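Local coordinates for nitrogen regulatory protein P-II (Thiomonas intermedia, PDB 5D4N), which binds adenine nucleotides at the clefts between the subunits of its trimer and probably acts as a PII-like regulator that responds to bicarbonate, at residues Lys11-Leu16 / Phe94-Gln99; Val39-Gly44 / Asp60-Met65; Ala31-Tyr36 / Ala68-Glu73. One frame throughout, in Å; residues are numbered along the deposited sequence.

Contact 1. Residues Lys11-Leu16 / Phe94-Gln99. With ADP (adenosine-5'-diphosphate), chain D.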
# COMPACT_ATOMS: atom_id res chain seq x y z
N LYS A 11 4.08 9.68 -0.34
CA LYS A 11 3.50 8.68 -1.23
C LYS A 11 2.00 8.75 -1.07
O LYS A 11 1.48 8.60 0.04
CB LYS A 11 3.99 7.27 -0.90
CG LYS A 11 3.68 6.25 -2.02
CD LYS A 11 3.69 4.82 -1.50
CE LYS A 11 2.47 4.46 -0.70
NZ LYS A 11 2.54 3.01 -0.28
N LEU A 12 1.33 9.01 -2.18
CA LEU A 12 -0.14 9.03 -2.15
C LEU A 12 -0.68 7.67 -2.53
O LEU A 12 -0.15 7.00 -3.41
CB LEU A 12 -0.68 10.03 -3.20
CG LEU A 12 -0.18 11.48 -3.10
CD1 LEU A 12 -0.90 12.35 -4.13
CD2 LEU A 12 -0.37 12.02 -1.73
N GLU A 13 -1.78 7.29 -1.88
CA GLU A 13 -2.58 6.14 -2.31
C GLU A 13 -3.94 6.76 -2.64
O GLU A 13 -4.56 7.36 -1.76
CB GLU A 13 -2.77 5.09 -1.20
CG GLU A 13 -1.46 4.33 -1.00
CD GLU A 13 -1.49 3.26 0.08
OE1 GLU A 13 -2.46 3.22 0.87
OE2 GLU A 13 -0.51 2.49 0.15
N ILE A 14 -4.33 6.73 -3.92
CA ILE A 14 -5.57 7.40 -4.38
C ILE A 14 -6.51 6.29 -4.80
O ILE A 14 -6.21 5.58 -5.76
CB ILE A 14 -5.25 8.31 -5.57
CG1 ILE A 14 -4.18 9.35 -5.19
CG2 ILE A 14 -6.55 8.98 -6.09
CD1 ILE A 14 -3.44 9.94 -6.45
N ILE A 15 -7.62 6.11 -4.07
CA ILE A 15 -8.53 5.00 -4.35
C ILE A 15 -9.78 5.58 -4.95
O ILE A 15 -10.40 6.45 -4.36
CB ILE A 15 -8.83 4.17 -3.07
CG1 ILE A 15 -7.49 3.61 -2.48
CG2 ILE A 15 -9.85 3.06 -3.42
CD1 ILE A 15 -7.58 3.05 -1.01
N LEU A 16 -10.12 5.13 -6.16
CA LEU A 16 -11.27 5.69 -6.87
C LEU A 16 -11.80 4.72 -7.90
O LEU A 16 -11.16 3.71 -8.19
CB LEU A 16 -10.91 7.07 -7.50
CG LEU A 16 -10.08 7.07 -8.80
CD1 LEU A 16 -9.93 8.51 -9.32
CD2 LEU A 16 -8.68 6.49 -8.61
N PHE A 94 -4.78 8.82 0.70
CA PHE A 94 -3.98 8.65 1.91
C PHE A 94 -2.59 9.18 1.62
O PHE A 94 -1.96 8.73 0.65
CB PHE A 94 -3.90 7.19 2.31
CG PHE A 94 -5.22 6.49 2.53
CD1 PHE A 94 -6.29 7.16 3.12
CD2 PHE A 94 -5.40 5.17 2.13
CE1 PHE A 94 -7.53 6.51 3.32
CE2 PHE A 94 -6.62 4.52 2.34
CZ PHE A 94 -7.67 5.18 2.95
N VAL A 95 -2.11 10.09 2.45
CA VAL A 95 -0.74 10.65 2.27
C VAL A 95 0.20 9.97 3.24
O VAL A 95 -0.08 9.96 4.44
CB VAL A 95 -0.70 12.19 2.48
CG1 VAL A 95 0.71 12.73 2.14
CG2 VAL A 95 -1.79 12.90 1.65
N HIS A 96 1.29 9.38 2.72
CA HIS A 96 2.26 8.68 3.57
C HIS A 96 3.59 9.41 3.50
O HIS A 96 3.92 10.05 2.48
CB HIS A 96 2.55 7.27 2.98
CG HIS A 96 1.39 6.32 2.98
ND1 HIS A 96 0.34 6.49 2.10
CD2 HIS A 96 1.18 5.19 3.70
CE1 HIS A 96 -0.49 5.47 2.34
NE2 HIS A 96 -0.02 4.67 3.27
N ASP A 97 4.41 9.24 4.54
CA ASP A 97 5.80 9.67 4.51
C ASP A 97 6.56 8.42 4.08
O ASP A 97 6.29 7.32 4.56
CB ASP A 97 6.27 10.09 5.90
CG ASP A 97 5.80 11.48 6.25
OD1 ASP A 97 5.85 12.34 5.38
OD2 ASP A 97 5.49 11.71 7.42
N ILE A 98 7.49 8.58 3.15
CA ILE A 98 8.37 7.48 2.78
C ILE A 98 9.78 8.01 2.62
O ILE A 98 10.01 9.23 2.66
CB ILE A 98 7.92 6.76 1.47
CG1 ILE A 98 7.89 7.75 0.28
CG2 ILE A 98 6.53 6.06 1.65
CD1 ILE A 98 7.92 7.10 -1.16
N GLN A 99 10.71 7.10 2.37
CA GLN A 99 12.09 7.45 2.06
C GLN A 99 12.45 6.76 0.76
O GLN A 99 11.97 5.65 0.47
CB GLN A 99 13.04 6.99 3.17
CG GLN A 99 12.87 7.73 4.47
CD GLN A 99 13.82 7.14 5.49
OE1 GLN A 99 13.57 6.08 6.09
NE2 GLN A 99 14.97 7.78 5.65
PB ADP D . -19.43 5.58 -1.42
O1B ADP D . -19.92 6.59 -0.53
O2B ADP D . -19.85 5.89 -2.83
O3B ADP D . -20.00 4.23 -1.05
PA ADP D . -16.66 6.12 -0.40
O1A ADP D . -16.09 7.39 -0.93
O2A ADP D . -17.07 6.29 1.08
O3A ADP D . -17.83 5.55 -1.33
O5' ADP D . -15.53 4.99 -0.47
C5' ADP D . -15.08 4.54 -1.75
C4' ADP D . -13.98 3.53 -1.57
O4' ADP D . -12.88 4.15 -0.87
C3' ADP D . -14.35 2.35 -0.68
O3' ADP D . -15.08 1.36 -1.40
C2' ADP D . -12.97 1.86 -0.26
O2' ADP D . -12.37 1.16 -1.33
C1' ADP D . -12.22 3.18 -0.06
N9 ADP D . -12.24 3.62 1.33
C8 ADP D . -13.17 4.43 1.93
N7 ADP D . -13.01 4.56 3.23
C5 ADP D . -11.88 3.79 3.49
C6 ADP D . -11.16 3.54 4.68
N6 ADP D . -11.53 3.99 5.89
N1 ADP D . -10.03 2.80 4.58
C2 ADP D . -9.68 2.31 3.38
N3 ADP D . -10.30 2.45 2.21
C4 ADP D . -11.39 3.22 2.33
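H96 stands beside K11 on the antiparallel pair 11-16 / 94-99, both side chains on one face. The imidazole ND1 donates to K11 O (3.2 Å, bent to 140°) from above the carbonyl plane, while H96 N reaches that oxygen from the opposite face at 2.8 Å. Two donors thus grip one carbonyl; the ND1 bond and that of NE2 to K11 of the second subunit help to hold the ring's rotation. K11 CE makes a CH-pi contact over one ring face, 4.3 Å from the H96 centroid. A bend at chi3 (75°) brings K11 NZ back to E13 OE2, a 3.1 Å salt bridge; the same NZ reaches E13 OE1 and H96 NE2 of the third subunit. The E13 carboxylate slants across the H96 ring, E13 CD 3.3 Å from H96 CE1 and the planes 57° apart, while OE1 meets the F94 ring edge 3.7 Å from F94 CD2. With an alanine at E13, its own K11 and that of the second subunit, bound by OE1, would probably lose a countercharge. F94 CZ reaches ADP C2 at 3.5 Å. On the other face L12 packs on V95 and on L78 of helix 72-88, while strand 63-70 flanks strand 7-17.

Contact 2. Residues Val39-Gly44 / Asp60-Met65. With ADP (adenosine-5'-diphosphate), chain D.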
# COMPACT_ATOMS: atom_id res chain seq x y z
N VAL A 39 -2.94 -0.37 -8.90
CA VAL A 39 -3.39 -1.68 -8.39
C VAL A 39 -4.84 -1.75 -8.85
O VAL A 39 -5.67 -0.94 -8.46
CB VAL A 39 -3.28 -1.76 -6.85
CG1 VAL A 39 -3.64 -3.17 -6.38
CG2 VAL A 39 -1.87 -1.36 -6.36
N GLY A 40 -5.14 -2.74 -9.68
CA GLY A 40 -6.48 -2.82 -10.23
C GLY A 40 -7.38 -3.82 -9.56
O GLY A 40 -6.95 -4.55 -8.66
N ASN A 41 -8.67 -3.86 -10.03
CA ASN A 41 -9.70 -4.81 -9.62
C ASN A 41 -9.82 -4.92 -8.09
O ASN A 41 -9.75 -5.99 -7.51
CB ASN A 41 -9.43 -6.19 -10.27
CG ASN A 41 -10.59 -7.16 -10.19
OD1 ASN A 41 -11.72 -6.86 -10.61
ND2 ASN A 41 -10.35 -8.34 -9.62
N LEU A 42 -9.98 -3.79 -7.45
CA LEU A 42 -10.12 -3.80 -5.99
C LEU A 42 -11.56 -3.97 -5.60
O LEU A 42 -12.46 -3.81 -6.43
CB LEU A 42 -9.63 -2.47 -5.47
CG LEU A 42 -8.17 -2.18 -5.75
CD1 LEU A 42 -7.82 -0.85 -5.16
CD2 LEU A 42 -7.26 -3.29 -5.15
N SER A 43 -11.77 -4.22 -4.31
CA SER A 43 -13.10 -4.25 -3.69
C SER A 43 -13.03 -3.36 -2.48
O SER A 43 -11.94 -2.99 -2.05
CB SER A 43 -13.50 -5.66 -3.33
OG SER A 43 -13.68 -6.35 -4.56
N GLY A 44 -14.16 -2.92 -1.99
CA GLY A 44 -14.08 -2.03 -0.85
C GLY A 44 -15.43 -1.71 -0.29
O GLY A 44 -16.44 -1.90 -0.97
N ASP A 60 -12.43 -2.27 -16.44
CA ASP A 60 -12.03 -0.88 -16.30
C ASP A 60 -12.88 -0.09 -15.31
O ASP A 60 -12.42 0.95 -14.83
CB ASP A 60 -11.97 -0.20 -17.68
CG ASP A 60 -10.87 -0.73 -18.58
OD1 ASP A 60 -9.89 -1.31 -18.06
OD2 ASP A 60 -10.96 -0.50 -19.81
N ASP A 61 -14.09 -0.58 -14.99
CA ASP A 61 -14.97 0.11 -14.04
C ASP A 61 -14.66 -0.20 -12.58
O ASP A 61 -15.15 0.50 -11.71
CB ASP A 61 -16.43 -0.20 -14.30
CG ASP A 61 -17.02 0.36 -15.58
OD1 ASP A 61 -16.36 1.24 -16.20
OD2 ASP A 61 -18.10 -0.10 -15.97
N ALA A 62 -13.93 -1.29 -12.30
CA ALA A 62 -13.65 -1.66 -10.92
C ALA A 62 -12.81 -0.59 -10.20
O ALA A 62 -12.11 0.20 -10.86
CB ALA A 62 -12.95 -3.02 -10.87
N LEU A 63 -12.89 -0.56 -8.85
CA LEU A 63 -12.06 0.35 -8.06
C LEU A 63 -10.61 0.09 -8.36
O LEU A 63 -10.21 -1.05 -8.60
CB LEU A 63 -12.23 0.17 -6.53
CG LEU A 63 -13.47 0.69 -5.86
CD1 LEU A 63 -13.44 0.29 -4.39
CD2 LEU A 63 -13.59 2.21 -5.95
N ILE A 64 -9.81 1.15 -8.33
CA ILE A 64 -8.37 1.04 -8.50
C ILE A 64 -7.69 1.84 -7.40
O ILE A 64 -8.31 2.72 -6.78
CB ILE A 64 -7.89 1.54 -9.91
CG1 ILE A 64 -8.22 3.06 -10.10
CG2 ILE A 64 -8.46 0.69 -11.03
CD1 ILE A 64 -7.61 3.69 -11.34
N MET A 65 -6.40 1.56 -7.18
CA MET A 65 -5.60 2.36 -6.27
C MET A 65 -4.40 2.83 -7.03
O MET A 65 -3.65 2.00 -7.58
CB MET A 65 -5.15 1.57 -5.03
CG MET A 65 -4.27 2.40 -4.13
SD MET A 65 -3.91 1.61 -2.53
CE MET A 65 -2.95 0.14 -3.07
PB ADP D . -19.43 5.58 -1.42
O1B ADP D . -19.92 6.59 -0.53
O2B ADP D . -19.85 5.89 -2.83
O3B ADP D . -20.00 4.23 -1.05
PA ADP D . -16.66 6.12 -0.40
O1A ADP D . -16.09 7.39 -0.93
O2A ADP D . -17.07 6.29 1.08
O3A ADP D . -17.83 5.55 -1.33
O5' ADP D . -15.53 4.99 -0.47
C5' ADP D . -15.08 4.54 -1.75
C4' ADP D . -13.98 3.53 -1.57
O4' ADP D . -12.88 4.15 -0.87
C3' ADP D . -14.35 2.35 -0.68
O3' ADP D . -15.08 1.36 -1.40
C2' ADP D . -12.97 1.86 -0.26
O2' ADP D . -12.37 1.16 -1.33
C1' ADP D . -12.22 3.18 -0.06
N9 ADP D . -12.24 3.62 1.33
C8 ADP D . -13.17 4.43 1.93
N7 ADP D . -13.01 4.56 3.23
C5 ADP D . -11.88 3.79 3.49
C6 ADP D . -11.16 3.54 4.68
N6 ADP D . -11.53 3.99 5.89
N1 ADP D . -10.03 2.80 4.58
C2 ADP D . -9.68 2.31 3.38
N3 ADP D . -10.30 2.45 2.21
C4 ADP D . -11.39 3.22 2.33
O HOH W 1 -14.40 -2.29 -7.41
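V39 and M65 are joined by a pair of backbone hydrogen bonds, V39 N to M65 O at 2.8 Å and M65 N to V39 O at 2.9 Å. Past the corner at N41 comes a third bond, L42 N to L63 O (3.0 Å). One water extends this polar seam, giving a hydrogen to L42 O and accepting one from L63 N, each at 2.7 Å. The apolar contacts lie beside these bonds. V39 and M65 run side by side, and the bend at M65 chi3 (64°) sets CE against V39 CG2 at 3.8 Å. L42 reaches along the partner strand, its CD1 3.6 Å from M65 CB, while its CB meets L63 CB. Across the trimer, V39 packs on V39 of the second subunit and on L42 of the third. Ligand contacts form the last group: L63 CD1 touches O2' of ADP at 3.4 Å, and G44 passes close to O3', where a CB would collide with the ribose. Here neighbouring strands of the ferredoxin-like PII fold part at a corner, and S43 and G44 turn off to pair with a strand of the second subunit beside the ADP ribose.

Contact 3. Residues Ala31-Tyr36 / Ala68-Glu73. With AMP (adenosine monophosphate), chain F.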
# COMPACT_ATOMS: atom_id res chain seq x y z
N ALA A 31 0.73 17.98 -12.72
CA ALA A 31 1.47 18.46 -11.56
C ALA A 31 2.97 18.17 -11.64
O ALA A 31 3.74 18.75 -10.86
CB ALA A 31 0.89 17.84 -10.31
N GLY A 32 3.39 17.35 -12.59
CA GLY A 32 4.81 17.03 -12.73
C GLY A 32 5.23 15.74 -12.03
O GLY A 32 6.43 15.48 -11.86
N VAL A 33 4.25 14.90 -11.64
CA VAL A 33 4.52 13.60 -11.01
C VAL A 33 5.22 12.74 -12.04
O VAL A 33 4.79 12.69 -13.20
CB VAL A 33 3.22 12.93 -10.48
CG1 VAL A 33 3.47 11.51 -9.99
CG2 VAL A 33 2.56 13.78 -9.40
N LYS A 34 6.34 12.14 -11.64
CA LYS A 34 7.18 11.41 -12.58
C LYS A 34 6.77 9.99 -12.89
O LYS A 34 7.17 9.44 -13.91
CB LYS A 34 8.68 11.56 -12.22
CG LYS A 34 9.17 12.98 -12.36
CD LYS A 34 10.45 13.04 -13.17
CE LYS A 34 11.17 14.34 -12.93
NZ LYS A 34 10.65 15.41 -13.82
N GLY A 35 5.95 9.39 -12.03
CA GLY A 35 5.52 8.03 -12.25
C GLY A 35 4.40 7.67 -11.30
O GLY A 35 4.07 8.43 -10.40
N TYR A 36 3.78 6.52 -11.57
CA TYR A 36 2.72 6.04 -10.70
C TYR A 36 2.51 4.57 -10.97
O TYR A 36 2.90 4.07 -12.02
CB TYR A 36 1.40 6.85 -10.86
CG TYR A 36 0.87 6.94 -12.27
CD1 TYR A 36 0.24 5.86 -12.87
CD2 TYR A 36 1.00 8.11 -13.00
CE1 TYR A 36 -0.28 5.95 -14.17
CE2 TYR A 36 0.48 8.22 -14.30
CZ TYR A 36 -0.13 7.13 -14.88
OH TYR A 36 -0.65 7.23 -16.15
N ALA A 68 1.36 6.92 -5.90
CA ALA A 68 2.20 7.91 -6.52
C ALA A 68 3.17 8.51 -5.54
O ALA A 68 2.74 9.19 -4.61
CB ALA A 68 1.33 9.01 -7.15
N ALA A 69 4.49 8.24 -5.73
CA ALA A 69 5.53 8.86 -4.91
C ALA A 69 5.79 10.23 -5.50
O ALA A 69 6.09 10.37 -6.69
CB ALA A 69 6.82 8.02 -4.94
N VAL A 70 5.66 11.25 -4.65
CA VAL A 70 5.80 12.65 -5.07
C VAL A 70 6.61 13.46 -4.07
O VAL A 70 6.55 13.20 -2.87
CB VAL A 70 4.40 13.29 -5.26
CG1 VAL A 70 3.56 12.50 -6.25
CG2 VAL A 70 3.62 13.46 -3.95
N PRO A 71 7.31 14.50 -4.55
CA PRO A 71 7.97 15.42 -3.61
C PRO A 71 6.89 16.11 -2.76
O PRO A 71 5.76 16.32 -3.25
CB PRO A 71 8.65 16.45 -4.53
CG PRO A 71 8.63 15.85 -5.89
CD PRO A 71 7.45 14.96 -5.95
N GLU A 72 7.19 16.49 -1.51
CA GLU A 72 6.22 17.13 -0.64
C GLU A 72 5.55 18.37 -1.28
O GLU A 72 4.36 18.59 -1.07
CB GLU A 72 6.82 17.47 0.74
CG GLU A 72 5.77 17.97 1.73
CD GLU A 72 6.21 18.35 3.13
OE1 GLU A 72 7.40 18.13 3.48
OE2 GLU A 72 5.36 18.85 3.90
N GLU A 73 6.32 19.17 -2.07
CA GLU A 73 5.79 20.38 -2.71
C GLU A 73 4.62 20.12 -3.69
O GLU A 73 3.87 21.05 -4.00
CB GLU A 73 6.90 21.23 -3.35
CG GLU A 73 7.77 20.52 -4.37
CD GLU A 73 9.02 19.83 -3.86
OE1 GLU A 73 9.01 19.31 -2.72
OE2 GLU A 73 9.98 19.71 -4.66
P AMP F . 10.90 3.53 -13.97
O1P AMP F . 10.90 5.05 -14.03
O2P AMP F . 11.01 2.98 -15.38
O3P AMP F . 11.89 2.95 -13.02
O5' AMP F . 9.42 3.10 -13.51
C5' AMP F . 9.08 1.69 -13.44
C4' AMP F . 7.80 1.55 -12.65
O4' AMP F . 8.02 1.98 -11.30
C3' AMP F . 6.65 2.42 -13.15
O3' AMP F . 6.02 1.87 -14.29
C2' AMP F . 5.76 2.45 -11.90
O2' AMP F . 5.04 1.23 -11.82
C1' AMP F . 6.82 2.54 -10.78
N9 AMP F . 7.10 3.92 -10.39
C8 AMP F . 8.06 4.76 -10.91
N7 AMP F . 8.03 5.97 -10.41
C5 AMP F . 6.96 5.94 -9.53
C6 AMP F . 6.38 6.91 -8.70
N6 AMP F . 6.84 8.18 -8.63
N1 AMP F . 5.34 6.54 -7.92
C2 AMP F . 4.89 5.28 -7.99
N3 AMP F . 5.32 4.28 -8.77
C4 AMP F . 6.38 4.67 -9.51
O HOH W 2 7.02 12.02 -8.81
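The adenine pocket of the PII fold, here holding AMP, is built partly by the loop between helix 21-31 and strand 36-46 where V33 and Y36 meet the end of strand 63-70. G32, with positive phi, closes the helix in a Schellman motif, and V33 then turns into the protein. Its CG2 presses on V70 CG1 at 3.5 Å, the two side chains crossing at a slant. With CG1 anti to the backbone N (chi1 173°), the other branch of V33 lies 4.3 Å from A68 CB. Y36 adds only its CB to that methyl group; its ring leads away toward helix 21-31. L74 and L78 of helix 72-88 also pack on V33. No direct hydrogen bond joins the two segments, but one water does, accepting from K34 N and donating to A69 O. The base is read by the A69 main chain: A69 N gives a nearly straight bond (174°) to N1 of AMP, and N6 of AMP donates to A69 O at 3.0 Å. G35 lies close against the base, with no room for a CB beside N7, and its O comes within 3.2 Å of C6 of AMP.

In the fold
From the N terminus, strand 7-17 comes first, and its pairing with strand 92-100 in contact 1 closes the longest loop, spanning most of the chain. Inside it, contact 3 closes a smaller loop from the end of helix 21-31 to the end of strand 63-70; contact 2 nests within that one, joining 39-44 to 60-65. None cross. Strand 63-70 carries contact 2 at its start and contact 3 at its end, about 21 Å apart between centres, and lies next to strand 7-17, so all three contacts reach one antiparallel sheet. Contacts 1 and 2 meet ADP near the second subunit, whereas contact 3 meets AMP near the third.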